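Local coordinates for probable glutathione S-transferase (PDB 3H1N), which probably conjugates glutathione to electrophilic substrates, as other glutathione S-transferases do, at residues H130-G135 against E139-V144; L195-P200 against L236-G241. One frame throughout, in Å; residues are numbered along the deposited sequence.

Both contacts fix irregular chain to the helical part of a glutathione S-transferase. Interaction 1 closes first along the sequence, setting the loop after helix 105-127 against the start of helix 142-167; interaction 2 opens later, joining the end of helix 183-198 to the chain that follows helix 224-230. Helices 142-167 and 183-198 are consecutive. The two centres lie 18 Å apart, with nearest atoms about 6 Å from each other, so they do not touch. Interaction 1 is buried and shapes a loop at the interface with the second subunit, whereas interaction 2, a surface contact that no other chain of the assembly meets, holds the C-terminal chain on the helical domain of its own subunit.

Interaction 1 (H130-G135 against E139-V144); sequences HPVAAG and EDQQDV
Pro131 faces Val144 and Val132 faces Gln141 with 6.6 Å between CA atoms in each pair, and loop 130-135 lies beside the start of helix 142-167. Gln141, the residue at the N-cap position, spans the gap with its side chain. Its CG sits between backbone N and carbonyl carbon (chi1 55°), and the chain then runs extended to the backbone of the loop. There Gln141 OE1 accepts two backbone N-H groups: Val132 N at 2.8 Å, almost in line with the amide C=O, and Ala133 N at 3.2 Å, from a more bent direction. The other end of the amide answers the same loop, Gln141 NE2 giving a nearly straight bond (172°) to Ala133 O at 3.1 Å, in the amide plane. Ala133 O also accepts from His130 ND1 at 3.2 Å, in the plane of the imidazole. With both amide ends engaged, and NE2 also bonded to Tyr137 O, the rotation of the group is fixed. Alongside, Pro131 CG presses on Val144 CG1 at 3.3 Å, tighter than usual for carbons, and Val132 CG2 meets Val144 CG2. Pro131 and Val144 each pack on their own counterparts in the second subunit. From the N-cap of helix 142-167, a side-chain amide pairing with loop N-H and C=O groups here closes the connection from helix 105-127, in the helical C-terminal domain at the subunit interface.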
# COMPACT_ATOMS: atom_id res chain seq x y z
N HIS B 130 15.50 9.35 1.87
CA HIS B 130 15.34 9.63 0.44
C HIS B 130 14.07 10.44 0.17
O HIS B 130 13.17 9.99 -0.56
CB HIS B 130 15.35 8.34 -0.39
CG HIS B 130 16.70 7.71 -0.46
ND1 HIS B 130 17.45 7.67 -1.62
CD2 HIS B 130 17.46 7.11 0.49
CE1 HIS B 130 18.61 7.08 -1.37
NE2 HIS B 130 18.63 6.73 -0.10
N PRO B 131 14.00 11.65 0.75
CA PRO B 131 12.78 12.47 0.64
C PRO B 131 12.58 13.10 -0.73
O PRO B 131 11.44 13.48 -1.06
CB PRO B 131 13.00 13.55 1.70
CG PRO B 131 14.51 13.68 1.79
CD PRO B 131 15.00 12.27 1.64
N VAL B 132 13.66 13.24 -1.50
CA VAL B 132 13.58 13.85 -2.83
C VAL B 132 13.38 12.77 -3.90
O VAL B 132 12.49 12.90 -4.76
CB VAL B 132 14.84 14.73 -3.15
CG1 VAL B 132 14.78 15.28 -4.59
CG2 VAL B 132 15.01 15.87 -2.13
N ALA B 133 14.19 11.72 -3.85
CA ALA B 133 14.19 10.71 -4.90
C ALA B 133 14.82 9.41 -4.43
O ALA B 133 15.94 9.41 -3.89
CB ALA B 133 14.93 11.23 -6.12
N ALA B 134 14.10 8.31 -4.64
CA ALA B 134 14.59 6.98 -4.29
C ALA B 134 15.84 6.65 -5.10
O ALA B 134 16.73 5.93 -4.63
CB ALA B 134 13.49 5.94 -4.54
N GLY B 135 15.93 7.22 -6.30
CA GLY B 135 17.05 6.97 -7.19
C GLY B 135 18.30 7.81 -6.98
O GLY B 135 19.28 7.61 -7.68
N GLU B 139 23.45 11.35 0.40
CA GLU B 139 24.32 12.51 0.61
C GLU B 139 23.85 13.75 -0.14
O GLU B 139 24.03 14.87 0.32
CB GLU B 139 25.77 12.18 0.24
CG GLU B 139 26.46 11.23 1.22
CD GLU B 139 25.94 9.80 1.18
OE1 GLU B 139 25.37 9.37 0.15
OE2 GLU B 139 26.09 9.09 2.21
N ASP B 140 23.20 13.54 -1.29
CA ASP B 140 22.74 14.65 -2.12
C ASP B 140 21.40 15.23 -1.68
O ASP B 140 20.96 16.26 -2.21
CB ASP B 140 22.70 14.21 -3.58
CG ASP B 140 24.07 13.88 -4.13
OD1 ASP B 140 25.02 14.68 -3.92
OD2 ASP B 140 24.21 12.80 -4.74
N GLN B 141 20.76 14.60 -0.71
CA GLN B 141 19.47 15.08 -0.19
C GLN B 141 19.47 15.09 1.34
O GLN B 141 18.40 15.05 1.97
CB GLN B 141 18.30 14.28 -0.78
CG GLN B 141 18.40 12.76 -0.58
CD GLN B 141 17.44 11.97 -1.47
OE1 GLN B 141 16.25 12.26 -1.52
NE2 GLN B 141 17.96 10.96 -2.16
N GLN B 142 20.66 15.20 1.93
CA GLN B 142 20.81 15.16 3.39
C GLN B 142 20.11 16.32 4.12
O GLN B 142 19.50 16.11 5.16
CB GLN B 142 22.29 15.10 3.81
CG GLN B 142 22.43 14.83 5.31
CD GLN B 142 23.82 15.10 5.86
OE1 GLN B 142 24.47 16.08 5.49
NE2 GLN B 142 24.26 14.24 6.77
N ASP B 143 20.21 17.53 3.59
CA ASP B 143 19.56 18.70 4.20
C ASP B 143 18.04 18.50 4.29
O ASP B 143 17.41 18.85 5.30
CB ASP B 143 19.86 19.98 3.41
CG ASP B 143 21.35 20.30 3.35
OD1 ASP B 143 22.12 19.82 4.21
OD2 ASP B 143 21.75 21.04 2.43
N VAL B 144 17.47 17.97 3.22
CA VAL B 144 16.04 17.66 3.19
C VAL B 144 15.73 16.54 4.20
O VAL B 144 14.77 16.63 4.97
CB VAL B 144 15.57 17.28 1.78
CG1 VAL B 144 14.07 16.99 1.77
CG2 VAL B 144 15.90 18.41 0.79

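Interaction 2 (L195-P200 against L236-G241); sequences LLHAFP and LPFGDG
His197 and Phe238 make a small aromatic contact at the surface, where the last turn of helix 183-198 meets the irregular chain after helix 224-230. Only this pair of side chains bridges the two segments directly, and the buried surface is correspondingly modest at 135 Å². The principal element is a CH-pi contact: Phe238 CB stands over one face of the His197 imidazole, 3.6 Å from the ring centroid and 20° off the ring normal. It lies toward the rim of that face, with Phe238 CB closest to His197 CD2 at 3.4 Å. The phenyl and imidazole planes are inclined by only 27°, but a 5.1 Å separation of the His197 and Phe238 centroids means a large lateral offset, with little face-to-face stacking. The two side chains run past each other in opposite directions, which brings Phe238 CD2 to His197 CB at 3.6 Å.

Helix 183-198 belongs to the helical C-terminal domain of the glutathione S-transferase fold, and the contact holds the irregular C-terminal chain after helix 224-230 against the end of that helix. Phe238 is also met by the ring of His190, from the same helix, and His197 touches His245 further along this C-terminal chain.

With CG anti to the backbone N (chi1 170°), the imidazole of His197 is placed where Phe238 CB can cover one face. At the edge of the same ring, His197 NE2 lies 2.7 Å from the oxygen of a water in the ring plane. That water donates to Gly239 O at 2.8 Å.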
# COMPACT_ATOMS: atom_id res chain seq x y z
N LEU B 195 12.99 0.07 13.19
CA LEU B 195 13.01 1.35 13.90
C LEU B 195 14.05 1.37 15.02
O LEU B 195 14.72 2.40 15.24
CB LEU B 195 11.61 1.72 14.42
CG LEU B 195 10.59 2.10 13.33
CD1 LEU B 195 9.16 2.32 13.88
CD2 LEU B 195 11.02 3.34 12.56
N LEU B 196 14.18 0.25 15.72
CA LEU B 196 15.20 0.09 16.76
C LEU B 196 16.61 0.28 16.20
O LEU B 196 17.51 0.82 16.88
CB LEU B 196 15.08 -1.30 17.41
CG LEU B 196 13.99 -1.48 18.46
CD1 LEU B 196 14.06 -2.87 19.14
CD2 LEU B 196 14.12 -0.38 19.51
N HIS B 197 16.80 -0.19 14.97
CA HIS B 197 18.08 -0.07 14.32
C HIS B 197 18.33 1.37 13.83
O HIS B 197 19.41 1.93 14.08
CB HIS B 197 18.18 -1.04 13.15
CG HIS B 197 19.38 -0.80 12.29
ND1 HIS B 197 20.65 -1.20 12.67
CD2 HIS B 197 19.51 -0.16 11.11
CE1 HIS B 197 21.51 -0.82 11.73
NE2 HIS B 197 20.84 -0.19 10.78
N ALA B 198 17.33 1.95 13.17
CA ALA B 198 17.46 3.25 12.51
C ALA B 198 17.41 4.46 13.45
O ALA B 198 18.07 5.47 13.20
CB ALA B 198 16.41 3.41 11.41
N PHE B 199 16.60 4.36 14.51
CA PHE B 199 16.32 5.49 15.38
C PHE B 199 16.42 5.07 16.82
O PHE B 199 15.44 5.18 17.56
CB PHE B 199 14.91 6.05 15.08
CG PHE B 199 14.81 6.69 13.73
CD1 PHE B 199 15.17 8.02 13.57
CD2 PHE B 199 14.40 5.95 12.62
CE1 PHE B 199 15.10 8.63 12.32
CE2 PHE B 199 14.35 6.54 11.37
CZ PHE B 199 14.70 7.88 11.22
N PRO B 200 17.59 4.55 17.23
CA PRO B 200 17.75 4.02 18.60
C PRO B 200 17.51 5.06 19.70
O PRO B 200 16.89 4.73 20.72
CB PRO B 200 19.18 3.49 18.61
CG PRO B 200 19.87 4.25 17.54
CD PRO B 200 18.84 4.42 16.46
N LEU B 236 19.72 -11.36 6.86
CA LEU B 236 20.70 -10.31 6.60
C LEU B 236 20.51 -9.16 7.60
O LEU B 236 19.37 -8.78 7.89
CB LEU B 236 20.55 -9.79 5.16
CG LEU B 236 20.83 -10.81 4.04
CD1 LEU B 236 20.74 -10.13 2.67
CD2 LEU B 236 22.18 -11.44 4.22
N PRO B 237 21.62 -8.57 8.09
CA PRO B 237 21.47 -7.41 8.97
C PRO B 237 21.04 -6.16 8.18
O PRO B 237 21.21 -6.13 6.95
CB PRO B 237 22.88 -7.22 9.54
CG PRO B 237 23.78 -7.72 8.46
CD PRO B 237 23.03 -8.83 7.75
N PHE B 238 20.49 -5.17 8.87
CA PHE B 238 20.18 -3.89 8.22
C PHE B 238 21.49 -3.24 7.80
O PHE B 238 22.54 -3.50 8.39
CB PHE B 238 19.42 -2.96 9.17
CG PHE B 238 18.14 -3.53 9.72
CD1 PHE B 238 17.01 -3.65 8.91
CD2 PHE B 238 18.06 -3.95 11.04
CE1 PHE B 238 15.81 -4.18 9.41
CE2 PHE B 238 16.86 -4.48 11.57
CZ PHE B 238 15.74 -4.59 10.74
N GLY B 239 21.43 -2.43 6.75
CA GLY B 239 22.60 -1.72 6.26
C GLY B 239 22.13 -0.52 5.46
O GLY B 239 21.66 0.46 6.03
N ASP B 240 22.24 -0.61 4.15
CA ASP B 240 21.81 0.50 3.31
C ASP B 240 20.57 0.15 2.51
O ASP B 240 20.50 0.38 1.30
CB ASP B 240 22.97 0.99 2.44
CG ASP B 240 24.08 1.57 3.27
OD1 ASP B 240 24.04 2.78 3.59
OD2 ASP B 240 24.99 0.80 3.65
N GLY B 241 19.59 -0.38 3.23
CA GLY B 241 18.28 -0.68 2.66
C GLY B 241 17.27 0.37 3.06
O GLY B 241 17.53 1.56 2.96
O HOH W 1 22.10 1.10 8.77